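PDB 1HSS: 0.19 alpha-amylase inhibitor from Triticum aestivum, which inhibits alpha-amylases as a homodimer from the wheat kernel and belongs to the cereal trypsin/alpha-amylase inhibitor family. Local coordinates for residues C54-K66 with A112-A124. Residues are numbered along the deposited sequence; the frame is centred on the assembly and turned at random.
Sequences CGALYSMLDSMYK and AYVCKDVAAYPDA
Tyr-121 OH donates a hydrogen bond of 2.9 Å to Asp-62 OD1. It meets the anti side of that oxygen, 33° out of the carboxylate plane. A water that accepts from Lys-66 NZ also gives the hydroxyl a weak bond. The contact lays the C-terminal tail, with its short helix 116-119, along helix 53-67 in the disulfide-linked helical fold of the cereal trypsin/alpha-amylase inhibitor family. The Cys-54 to Cys-115 disulfide ties the two together at one end, where Cys-115 is the N-cap of helix 116-119. Leu-57 CD1 lies 4.0 Å from Cys-115 SG.

Val-118 is a knob in a hole formed by Cys-54, Leu-57, Tyr-58 and Leu-61. Its two methyls divide the work. CG1 is anti to the backbone N (chi1 178°) and meets Leu-61 CD2. CG2 turns to the helix backbone and lies 3.4 Å from Cys-54 O. Ala-92 of helix 85-92 also touches this valine.

Further along, Tyr-121 joins Tyr-58 and Tyr-65 in an aromatic cluster. It presents its edge to the face of Tyr-58 in a T-shaped pair, with planes 63° apart and Tyr-121 CD2 3.6 Å from Tyr-58 CZ. With Tyr-65 the planes are nearly parallel, but the rings are slid apart and barely overlap. Phe-80 packs edge-to-face with Tyr-65. Leu-61 CD2 makes a CH-pi contact over one face of Tyr-121, 4.2 Å from the ring centroid. Pro-122, which follows a cis peptide bond, folds back and sets its CB over the centre of a face of the same ring. At the Tyr-58 ring, Asp-117 O sits at the edge, in plane, 3.6 Å from Tyr-58 CE2.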
# COMPACT_ATOMS: atom_id res chain seq x y z
N CYS A 54 2.11 7.90 -10.14
CA CYS A 54 2.81 6.61 -10.18
C CYS A 54 4.12 6.67 -10.94
O CYS A 54 5.04 5.90 -10.67
CB CYS A 54 1.94 5.56 -10.84
SG CYS A 54 0.52 5.12 -9.82
N GLY A 55 4.13 7.51 -11.97
CA GLY A 55 5.34 7.81 -12.71
C GLY A 55 6.42 8.51 -11.90
O GLY A 55 7.59 8.11 -11.98
N ALA A 56 6.03 9.51 -11.11
CA ALA A 56 6.94 10.13 -10.13
C ALA A 56 7.53 9.13 -9.14
O ALA A 56 8.73 9.15 -8.88
CB ALA A 56 6.24 11.21 -9.40
N LEU A 57 6.70 8.21 -8.64
CA LEU A 57 7.13 7.17 -7.70
C LEU A 57 8.07 6.14 -8.34
O LEU A 57 9.06 5.75 -7.74
CB LEU A 57 5.91 6.46 -7.09
CG LEU A 57 5.24 7.20 -5.93
CD1 LEU A 57 3.87 6.64 -5.68
CD2 LEU A 57 6.09 7.11 -4.69
N TYR A 58 7.76 5.70 -9.56
CA TYR A 58 8.63 4.80 -10.31
C TYR A 58 10.04 5.40 -10.51
O TYR A 58 11.05 4.76 -10.22
CB TYR A 58 7.99 4.51 -11.67
CG TYR A 58 8.55 3.31 -12.35
CD1 TYR A 58 9.71 3.41 -13.10
CD2 TYR A 58 7.93 2.09 -12.25
CE1 TYR A 58 10.25 2.30 -13.74
CE2 TYR A 58 8.46 0.97 -12.87
CZ TYR A 58 9.62 1.08 -13.62
OH TYR A 58 10.16 -0.03 -14.26
N SER A 59 10.07 6.65 -10.95
CA SER A 59 11.29 7.43 -11.14
C SER A 59 12.10 7.53 -9.85
O SER A 59 13.32 7.39 -9.88
CB SER A 59 10.95 8.85 -11.63
OG SER A 59 12.08 9.69 -11.71
N MET A 60 11.44 7.85 -8.75
CA MET A 60 12.08 7.90 -7.43
C MET A 60 12.75 6.58 -7.02
O MET A 60 13.93 6.57 -6.67
CB MET A 60 11.06 8.29 -6.36
CG MET A 60 11.62 8.40 -4.95
SD MET A 60 10.37 8.28 -3.65
CE MET A 60 9.99 6.64 -3.79
N LEU A 61 12.00 5.48 -7.09
CA LEU A 61 12.47 4.13 -6.75
C LEU A 61 13.64 3.70 -7.62
O LEU A 61 14.58 3.07 -7.14
CB LEU A 61 11.33 3.13 -6.91
CG LEU A 61 11.69 1.71 -6.52
CD1 LEU A 61 12.07 1.71 -5.05
CD2 LEU A 61 10.52 0.79 -6.80
N ASP A 62 13.51 3.94 -8.92
CA ASP A 62 14.57 3.65 -9.87
C ASP A 62 15.86 4.42 -9.54
O ASP A 62 16.93 3.83 -9.41
CB ASP A 62 14.06 3.97 -11.29
CG ASP A 62 15.05 3.56 -12.37
OD1 ASP A 62 15.17 2.35 -12.67
OD2 ASP A 62 15.70 4.46 -12.95
N SER A 63 15.75 5.72 -9.30
CA SER A 63 16.89 6.52 -8.84
C SER A 63 17.54 5.98 -7.56
O SER A 63 18.76 5.97 -7.44
CB SER A 63 16.49 7.97 -8.60
OG SER A 63 15.82 8.49 -9.73
N MET A 64 16.73 5.61 -6.57
CA MET A 64 17.25 5.08 -5.32
C MET A 64 18.05 3.80 -5.52
O MET A 64 19.14 3.65 -4.98
CB MET A 64 16.10 4.86 -4.34
CG MET A 64 15.50 6.18 -3.93
SD MET A 64 14.24 6.10 -2.68
CE MET A 64 15.19 5.82 -1.26
N TYR A 65 17.55 2.93 -6.38
CA TYR A 65 18.24 1.68 -6.70
C TYR A 65 19.46 1.86 -7.58
O TYR A 65 20.42 1.10 -7.47
CB TYR A 65 17.28 0.73 -7.38
CG TYR A 65 16.58 -0.13 -6.40
CD1 TYR A 65 17.30 -0.81 -5.43
CD2 TYR A 65 15.21 -0.28 -6.42
CE1 TYR A 65 16.68 -1.64 -4.52
CE2 TYR A 65 14.57 -1.10 -5.51
CZ TYR A 65 15.31 -1.79 -4.57
OH TYR A 65 14.71 -2.70 -3.74
N LYS A 66 19.40 2.84 -8.47
CA LYS A 66 20.48 3.11 -9.41
C LYS A 66 21.61 3.94 -8.83
O LYS A 66 22.70 3.98 -9.39
CB LYS A 66 19.92 3.80 -10.66
CG LYS A 66 19.94 2.92 -11.90
CD LYS A 66 18.55 2.46 -12.30
CE LYS A 66 18.50 0.95 -12.51
NZ LYS A 66 18.69 0.18 -11.24
N ALA A 112 -7.54 4.48 -8.79
CA ALA A 112 -7.09 3.60 -7.71
C ALA A 112 -6.29 4.43 -6.70
O ALA A 112 -6.18 5.63 -6.87
CB ALA A 112 -6.23 2.47 -8.27
N TYR A 113 -5.74 3.79 -5.67
CA TYR A 113 -4.86 4.47 -4.69
C TYR A 113 -3.45 3.90 -4.66
O TYR A 113 -2.64 4.24 -3.80
CB TYR A 113 -5.44 4.36 -3.27
CG TYR A 113 -6.56 5.32 -3.01
CD1 TYR A 113 -6.29 6.64 -2.71
CD2 TYR A 113 -7.88 4.92 -3.10
CE1 TYR A 113 -7.31 7.55 -2.51
CE2 TYR A 113 -8.90 5.81 -2.90
CZ TYR A 113 -8.61 7.12 -2.61
OH TYR A 113 -9.62 8.01 -2.40
N VAL A 114 -3.14 3.08 -5.66
CA VAL A 114 -2.07 2.12 -5.56
C VAL A 114 -1.45 2.01 -6.97
O VAL A 114 -2.16 2.21 -7.97
CB VAL A 114 -2.68 0.79 -5.02
CG1 VAL A 114 -2.48 -0.34 -5.94
CG2 VAL A 114 -2.19 0.52 -3.62
N CYS A 115 -0.12 1.94 -7.04
CA CYS A 115 0.61 1.93 -8.30
C CYS A 115 1.17 0.56 -8.69
O CYS A 115 2.32 0.26 -8.40
CB CYS A 115 1.78 2.92 -8.24
SG CYS A 115 1.27 4.63 -8.00
N LYS A 116 0.45 -0.17 -9.54
CA LYS A 116 0.86 -1.54 -9.91
C LYS A 116 2.14 -1.63 -10.74
O LYS A 116 2.90 -2.60 -10.63
CB LYS A 116 -0.28 -2.27 -10.64
CG LYS A 116 -0.61 -1.73 -12.01
CD LYS A 116 -1.79 -2.49 -12.59
CE LYS A 116 -2.29 -1.84 -13.87
NZ LYS A 116 -1.45 -2.18 -15.05
N ASP A 117 2.43 -0.58 -11.51
CA ASP A 117 3.67 -0.50 -12.27
C ASP A 117 4.91 -0.41 -11.36
O ASP A 117 5.88 -1.14 -11.56
CB ASP A 117 3.62 0.70 -13.25
CG ASP A 117 3.24 2.04 -12.56
OD1 ASP A 117 2.28 2.10 -11.75
OD2 ASP A 117 3.86 3.08 -12.91
N VAL A 118 4.78 0.31 -10.25
CA VAL A 118 5.83 0.42 -9.24
C VAL A 118 6.00 -0.87 -8.43
O VAL A 118 7.11 -1.22 -8.05
CB VAL A 118 5.54 1.61 -8.29
CG1 VAL A 118 6.60 1.69 -7.19
CG2 VAL A 118 5.48 2.90 -9.07
N ALA A 119 4.89 -1.56 -8.15
CA ALA A 119 4.94 -2.86 -7.46
C ALA A 119 5.64 -3.96 -8.28
O ALA A 119 6.15 -4.94 -7.74
CB ALA A 119 3.53 -3.30 -7.08
N ALA A 120 5.68 -3.77 -9.59
CA ALA A 120 6.30 -4.73 -10.48
C ALA A 120 7.70 -4.34 -10.97
O ALA A 120 8.25 -4.97 -11.86
CB ALA A 120 5.39 -4.96 -11.66
N TYR A 121 8.24 -3.26 -10.44
CA TYR A 121 9.61 -2.82 -10.74
C TYR A 121 10.63 -3.99 -10.68
O TYR A 121 10.52 -4.87 -9.82
CB TYR A 121 9.97 -1.70 -9.75
CG TYR A 121 11.34 -1.08 -9.93
CD1 TYR A 121 12.45 -1.64 -9.33
CD2 TYR A 121 11.51 0.03 -10.74
CE1 TYR A 121 13.69 -1.13 -9.53
CE2 TYR A 121 12.75 0.55 -10.95
CZ TYR A 121 13.85 -0.04 -10.35
OH TYR A 121 15.12 0.43 -10.56
N PRO A 122 11.58 -4.07 -11.64
CA PRO A 122 12.00 -3.08 -12.63
C PRO A 122 11.38 -3.29 -14.00
O PRO A 122 11.87 -2.77 -15.00
CB PRO A 122 13.52 -3.24 -12.68
CG PRO A 122 13.80 -4.56 -12.04
CD PRO A 122 12.49 -5.22 -11.69
N ASP A 123 10.28 -4.03 -14.05
CA ASP A 123 9.60 -4.31 -15.31
C ASP A 123 8.48 -3.30 -15.67
O ASP A 123 8.68 -2.43 -16.51
CB ASP A 123 9.06 -5.75 -15.27
CG ASP A 123 10.17 -6.79 -15.11
OD1 ASP A 123 10.92 -7.01 -16.10
OD2 ASP A 123 10.33 -7.34 -14.00
N ALA A 124 7.32 -3.43 -15.03
CA ALA A 124 6.18 -2.54 -15.31
C ALA A 124 6.41 -1.15 -14.72
O ALA A 124 6.92 -0.26 -15.40
CB ALA A 124 4.88 -3.15 -14.76
O HOH W 1 16.90 -2.44 -10.57